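Surface protein SPB1 (Streptococcus agalactiae, PDB 4UZG) probably forms the shaft of the group B streptococcus type 2b pilus, as the backbone subunit that sortases join into a covalent polymer. Local coordinates at residues S48-T62 / N121-A135. Sequence-based numbering, arbitrary orientation. Where two conformers were deposited one is given.
Sequences SVVDLNEGSYEVTIT and NTITVTYTGVLKSGA
T128 is held at N, O and OG1 by N53 and S56, where strand 50-62 is interrupted beside the continuous strand 121-131. The ND2 of N53 gives T128 OG1 a nearly straight bond of 2.9 Å that lies in the amide plane, and N53 N donates to T128 O, while T128 N donates to S56 OG at 3.0 Å and 174°. S56 OG sits between its own backbone N and carbonyl carbon (chi1 65°), a torsion that lets the hydroxyl also donate to N53 O, 2.7 Å away and in the carbonyl plane. The hydroxyl thus reinforces the type II turn N53-S56, whose own backbone bond is weak, and stands in for a backbone acceptor. The strands pair antiparallel from V50 with L131 to L52 with G129 before this turn, and from E58 with T126 to T62 with T122 after it, inside the large mixed sheet of the N-terminal half of this pilin. The rings of Y127 and Y57 are buried: the L52 and Y127 side chains cross at about a right angle, with L52 CD1 3.5 Å from Y127 CD2, and Y57 CD1 rests 3.6 Å from Y127 CB. F91 meets both rings, and Y57 OH bonds to E86. The other face is threonine-rich; T60 and T124 lie side by side, and one water joins T60 OG1, T62 OG1, T124 OG1 and T122 O. Farther along, K132 arches over D51, its CE 3.8 Å from D51 CB, and a water bridges K132 NZ and D51 OD2, which are 4.6 Å apart.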
loop_
_atom_site.group_PDB
_atom_site.type_symbol
_atom_site.label_atom_id
_atom_site.label_comp_id
_atom_site.label_asym_id
_atom_site.label_seq_id
_atom_site.Cartn_x
_atom_site.Cartn_y
_atom_site.Cartn_z
ATOM N N SER A 48 10.014 5.997 4.004
ATOM C CA SER A 48 10.300 5.981 2.569
ATOM C C SER A 48 9.479 4.915 1.831
ATOM O O SER A 48 9.533 4.853 0.600
ATOM C CB SER A 48 11.787 5.744 2.332
ATOM O OG SER A 48 12.165 4.470 2.808
ATOM N N VAL A 49 8.752 4.090 2.576
ATOM C CA VAL A 49 7.920 3.011 2.054
ATOM C C VAL A 49 6.443 3.285 2.330
ATOM O O VAL A 49 5.639 3.350 1.390
ATOM C CB VAL A 49 8.348 1.647 2.623
ATOM C CG1 VAL A 49 7.376 0.549 2.193
ATOM C CG2 VAL A 49 9.785 1.308 2.219
ATOM N N VAL A 50 6.042 3.394 3.605
ATOM C CA VAL A 50 4.713 3.902 3.935
ATOM C C VAL A 50 4.893 4.942 5.028
ATOM O O VAL A 50 5.417 4.637 6.110
ATOM C CB VAL A 50 3.705 2.846 4.409
ATOM C CG1 VAL A 50 2.338 3.508 4.618
ATOM C CG2 VAL A 50 3.581 1.684 3.437
ATOM N N ASP A 51 4.490 6.172 4.747
ATOM C CA ASP A 51 4.636 7.295 5.665
ATOM C C ASP A 51 3.348 7.425 6.473
ATOM O O ASP A 51 2.286 7.732 5.924
ATOM C CB ASP A 51 4.920 8.550 4.826
ATOM C CG ASP A 51 5.210 9.779 5.633
ATOM O OD1 ASP A 51 4.823 9.816 6.806
ATOM O OD2 ASP A 51 5.812 10.728 5.065
ATOM N N LEU A 52 3.441 7.128 7.758
ATOM C CA LEU A 52 2.306 7.252 8.666
ATOM C C LEU A 52 1.709 8.649 8.600
ATOM O O LEU A 52 2.451 9.639 8.687
ATOM C CB LEU A 52 2.795 7.007 10.100
ATOM C CG LEU A 52 1.774 7.152 11.231
ATOM C CD1 LEU A 52 0.664 6.125 11.130
ATOM C CD2 LEU A 52 2.492 7.067 12.584
ATOM N N ASN A 53 0.385 8.757 8.519
ATOM C CA ASN A 53 -0.280 10.038 8.742
ATOM C C ASN A 53 -0.528 10.228 10.232
ATOM O O ASN A 53 -1.487 9.709 10.790
ATOM C CB ASN A 53 -1.603 10.133 7.975
ATOM C CG ASN A 53 -1.422 10.358 6.481
ATOM O OD1 ASN A 53 -0.553 11.116 6.053
ATOM N ND2 ASN A 53 -2.290 9.754 5.706
ATOM N N GLU A 54 0.362 10.951 10.878
ATOM C CA GLU A 54 0.184 11.213 12.285
ATOM C C GLU A 54 -1.145 11.915 12.491
ATOM O O GLU A 54 -1.646 12.653 11.624
ATOM C CB GLU A 54 1.349 12.028 12.870
ATOM C CG GLU A 54 2.639 11.253 13.064
ATOM C CD GLU A 54 3.431 10.975 11.810
ATOM O OE1 GLU A 54 3.154 11.590 10.746
ATOM O OE2 GLU A 54 4.361 10.153 11.930
ATOM N N GLY A 55 -1.753 11.616 13.631
ATOM C CA GLY A 55 -3.016 12.219 13.981
ATOM C C GLY A 55 -4.230 11.691 13.232
ATOM O O GLY A 55 -5.310 12.272 13.341
ATOM N N SER A 56 -4.102 10.585 12.496
ATOM C CA SER A 56 -5.201 10.100 11.652
ATOM C C SER A 56 -6.090 9.058 12.348
ATOM O O SER A 56 -6.961 8.487 11.710
ATOM C CB SER A 56 -4.648 9.537 10.351
ATOM O OG SER A 56 -3.848 8.386 10.581
ATOM N N TYR A 57 -5.875 8.821 13.633
ATOM C CA TYR A 57 -6.532 7.694 14.320
ATOM C C TYR A 57 -8.002 7.916 14.588
ATOM O O TYR A 57 -8.444 9.025 14.914
ATOM C CB TYR A 57 -5.869 7.407 15.699
ATOM C CG TYR A 57 -4.387 7.472 15.601
ATOM C CD1 TYR A 57 -3.664 6.417 15.073
ATOM C CD2 TYR A 57 -3.722 8.637 15.919
ATOM C CE1 TYR A 57 -2.304 6.508 14.849
ATOM C CE2 TYR A 57 -2.344 8.740 15.716
ATOM C CZ TYR A 57 -1.652 7.684 15.151
ATOM O OH TYR A 57 -0.311 7.760 14.912
ATOM N N GLU A 58 -8.744 6.823 14.496
ATOM C CA GLU A 58 -10.062 6.720 15.102
ATOM C C GLU A 58 -9.985 5.490 16.005
ATOM O O GLU A 58 -9.674 4.391 15.532
ATOM C CB GLU A 58 -11.162 6.583 14.060
ATOM C CG GLU A 58 -12.544 6.531 14.662
ATOM C CD GLU A 58 -13.331 7.800 14.443
ATOM O OE1 GLU A 58 -12.701 8.874 14.328
ATOM O OE2 GLU A 58 -14.574 7.732 14.378
ATOM N N VAL A 59 -10.267 5.691 17.288
ATOM C CA VAL A 59 -10.115 4.648 18.288
ATOM C C VAL A 59 -11.490 4.395 18.906
ATOM O O VAL A 59 -12.097 5.318 19.446
ATOM C CB VAL A 59 -9.107 5.047 19.386
ATOM C CG1 VAL A 59 -8.886 3.888 20.329
ATOM C CG2 VAL A 59 -7.789 5.521 18.762
ATOM N N THR A 60 -11.966 3.156 18.833
ATOM C CA THR A 60 -13.269 2.815 19.364
ATOM C C THR A 60 -13.224 1.540 20.198
ATOM O O THR A 60 -12.370 0.660 20.011
ATOM C CB THR A 60 -14.314 2.611 18.235
ATOM O OG1 THR A 60 -13.899 1.534 17.397
ATOM C CG2 THR A 60 -14.562 3.854 17.405
ATOM N N ILE A 61 -14.202 1.463 21.092
ATOM C CA ILE A 61 -14.487 0.268 21.860
ATOM C C ILE A 61 -15.919 -0.133 21.524
ATOM O O ILE A 61 -16.843 0.672 21.655
ATOM C CB ILE A 61 -14.340 0.500 23.387
ATOM C CG1 ILE A 61 -12.923 0.999 23.723
ATOM C CG2 ILE A 61 -14.680 -0.781 24.134
ATOM C CD1 ILE A 61 -12.770 1.439 25.130
ATOM N N THR A 62 -16.104 -1.377 21.098
ATOM C CA THR A 62 -17.427 -1.894 20.730
ATOM C C THR A 62 -17.756 -3.067 21.644
ATOM O O THR A 62 -16.983 -4.027 21.736
ATOM C CB THR A 62 -17.447 -2.352 19.271
ATOM O OG1 THR A 62 -17.003 -1.285 18.430
ATOM C CG2 THR A 62 -18.860 -2.756 18.856
ATOM N N ASN A 121 -15.190 -6.719 24.965
ATOM C CA ASN A 121 -15.113 -5.595 24.053
ATOM C C ASN A 121 -14.128 -5.820 22.925
ATOM O O ASN A 121 -13.129 -6.521 23.077
ATOM C CB ASN A 121 -14.736 -4.339 24.832
ATOM C CG ASN A 121 -15.842 -3.901 25.751
ATOM O OD1 ASN A 121 -16.834 -3.350 25.297
ATOM N ND2 ASN A 121 -15.691 -4.162 27.036
ATOM N N THR A 122 -14.409 -5.168 21.803
ATOM C CA THR A 122 -13.487 -5.084 20.693
ATOM C C THR A 122 -12.879 -3.686 20.646
ATOM O O THR A 122 -13.601 -2.686 20.602
ATOM C CB THR A 122 -14.197 -5.364 19.367
ATOM O OG1 THR A 122 -14.686 -6.708 19.390
ATOM C CG2 THR A 122 -13.247 -5.188 18.189
ATOM N N ILE A 123 -11.556 -3.625 20.638
ATOM C CA ILE A 123 -10.824 -2.392 20.409
ATOM C C ILE A 123 -10.500 -2.318 18.932
ATOM O O ILE A 123 -9.953 -3.258 18.371
ATOM C CB ILE A 123 -9.527 -2.362 21.237
ATOM C CG1 ILE A 123 -9.827 -2.367 22.740
ATOM C CG2 ILE A 123 -8.686 -1.138 20.864
ATOM C CD1 ILE A 123 -8.591 -2.645 23.621
ATOM N N THR A 124 -10.847 -1.200 18.301
ATOM C CA THR A 124 -10.506 -0.972 16.902
ATOM C C THR A 124 -9.731 0.341 16.808
ATOM O O THR A 124 -10.152 1.359 17.348
ATOM C CB THR A 124 -11.757 -0.916 15.982
ATOM O OG1 THR A 124 -12.570 -2.060 16.240
ATOM C CG2 THR A 124 -11.379 -0.898 14.528
ATOM N N VAL A 125 -8.615 0.308 16.084
ATOM C CA VAL A 125 -7.884 1.514 15.731
ATOM C C VAL A 125 -7.797 1.563 14.215
ATOM O O VAL A 125 -7.234 0.661 13.596
ATOM C CB VAL A 125 -6.462 1.535 16.339
ATOM C CG1 VAL A 125 -5.683 2.776 15.881
ATOM C CG2 VAL A 125 -6.502 1.458 17.858
ATOM N N THR A 126 -8.331 2.616 13.620
ATOM C CA THR A 126 -8.110 2.860 12.212
ATOM C C THR A 126 -7.178 4.052 12.077
ATOM O O THR A 126 -7.189 4.973 12.899
ATOM C CB THR A 126 -9.399 3.128 11.456
ATOM O OG1 THR A 126 -10.004 4.334 11.917
ATOM C CG2 THR A 126 -10.363 1.988 11.585
ATOM N N TYR A 127 -6.345 4.040 11.036
ATOM C CA TYR A 127 -5.440 5.144 10.770
ATOM C C TYR A 127 -5.010 5.037 9.312
ATOM O O TYR A 127 -5.314 4.045 8.646
ATOM C CB TYR A 127 -4.225 5.121 11.725
ATOM C CG TYR A 127 -3.250 3.981 11.481
ATOM C CD1 TYR A 127 -3.432 2.731 12.040
ATOM C CD2 TYR A 127 -2.157 4.166 10.654
ATOM C CE1 TYR A 127 -2.542 1.695 11.785
ATOM C CE2 TYR A 127 -1.257 3.132 10.394
ATOM C CZ TYR A 127 -1.470 1.908 10.967
ATOM O OH TYR A 127 -0.599 0.848 10.733
ATOM N N THR A 128 -4.311 6.051 8.819
ATOM C CA THR A 128 -3.863 6.028 7.445
ATOM C C THR A 128 -2.363 6.284 7.325
ATOM O O THR A 128 -1.706 6.805 8.238
ATOM C CB THR A 128 -4.626 7.046 6.575
ATOM O OG1 THR A 128 -4.359 8.346 7.093
ATOM C CG2 THR A 128 -6.113 6.775 6.567
ATOM N N GLY A 129 -1.842 5.895 6.166
ATOM C CA GLY A 129 -0.502 6.238 5.742
ATOM C C GLY A 129 -0.519 6.487 4.242
ATOM O O GLY A 129 -1.548 6.308 3.584
ATOM N N VAL A 130 0.616 6.895 3.706
ATOM C CA VAL A 130 0.766 7.174 2.276
ATOM C C VAL A 130 1.892 6.319 1.709
ATOM O O VAL A 130 3.008 6.317 2.231
ATOM C CB VAL A 130 1.019 8.673 2.017
ATOM C CG1 VAL A 130 1.265 8.929 0.527
ATOM C CG2 VAL A 130 -0.148 9.519 2.519
ATOM N N LEU A 131 1.593 5.553 0.658
ATOM C CA LEU A 131 2.589 4.711 0.024
ATOM C C LEU A 131 3.624 5.577 -0.686
ATOM O O LEU A 131 3.246 6.512 -1.409
ATOM C CB LEU A 131 1.906 3.755 -0.963
ATOM C CG LEU A 131 2.782 2.669 -1.592
ATOM C CD1 LEU A 131 3.302 1.714 -0.534
ATOM C CD2 LEU A 131 2.014 1.916 -2.650
ATOM N N LYS A 132 4.905 5.257 -0.535
ATOM C CA LYS A 132 5.973 6.052 -1.107
ATOM C C LYS A 132 6.864 5.203 -2.004
ATOM O O LYS A 132 6.673 3.995 -2.138
ATOM C CB LYS A 132 6.797 6.706 0.022
ATOM C CG LYS A 132 6.010 7.613 0.945
ATOM C CD LYS A 132 5.525 8.890 0.265
ATOM C CE LYS A 132 4.790 9.791 1.256
ATOM N NZ LYS A 132 4.350 11.068 0.671
ATOM N N SER A 133 7.858 5.832 -2.630
ATOM C CA SER A 133 8.590 5.197 -3.713
ATOM C C SER A 133 9.464 4.018 -3.321
ATOM O O SER A 133 9.873 3.246 -4.187
ATOM C CB SER A 133 9.453 6.222 -4.433
ATOM O OG SER A 133 10.527 6.583 -3.602
ATOM N N GLY A 134 9.796 3.883 -2.032
ATOM C CA GLY A 134 10.626 2.786 -1.594
ATOM C C GLY A 134 9.937 1.440 -1.513
ATOM O O GLY A 134 10.586 0.429 -1.315
ATOM N N ALA A 135 8.615 1.419 -1.637
ATOM C CA ALA A 135 7.893 0.164 -1.570
ATOM C C ALA A 135 8.366 -0.778 -2.672
ATOM O O ALA A 135 8.654 -0.360 -3.798
ATOM C CB ALA A 135 6.423 0.421 -1.727
HETATM O O HOH W 1 10.414 7.583 -0.602
HETATM O O HOH W 2 5.473 12.517 3.019
HETATM O O HOH W 3 -8.917 6.638 10.858
HETATM O O HOH W 4 -14.254 -1.120 18.251
#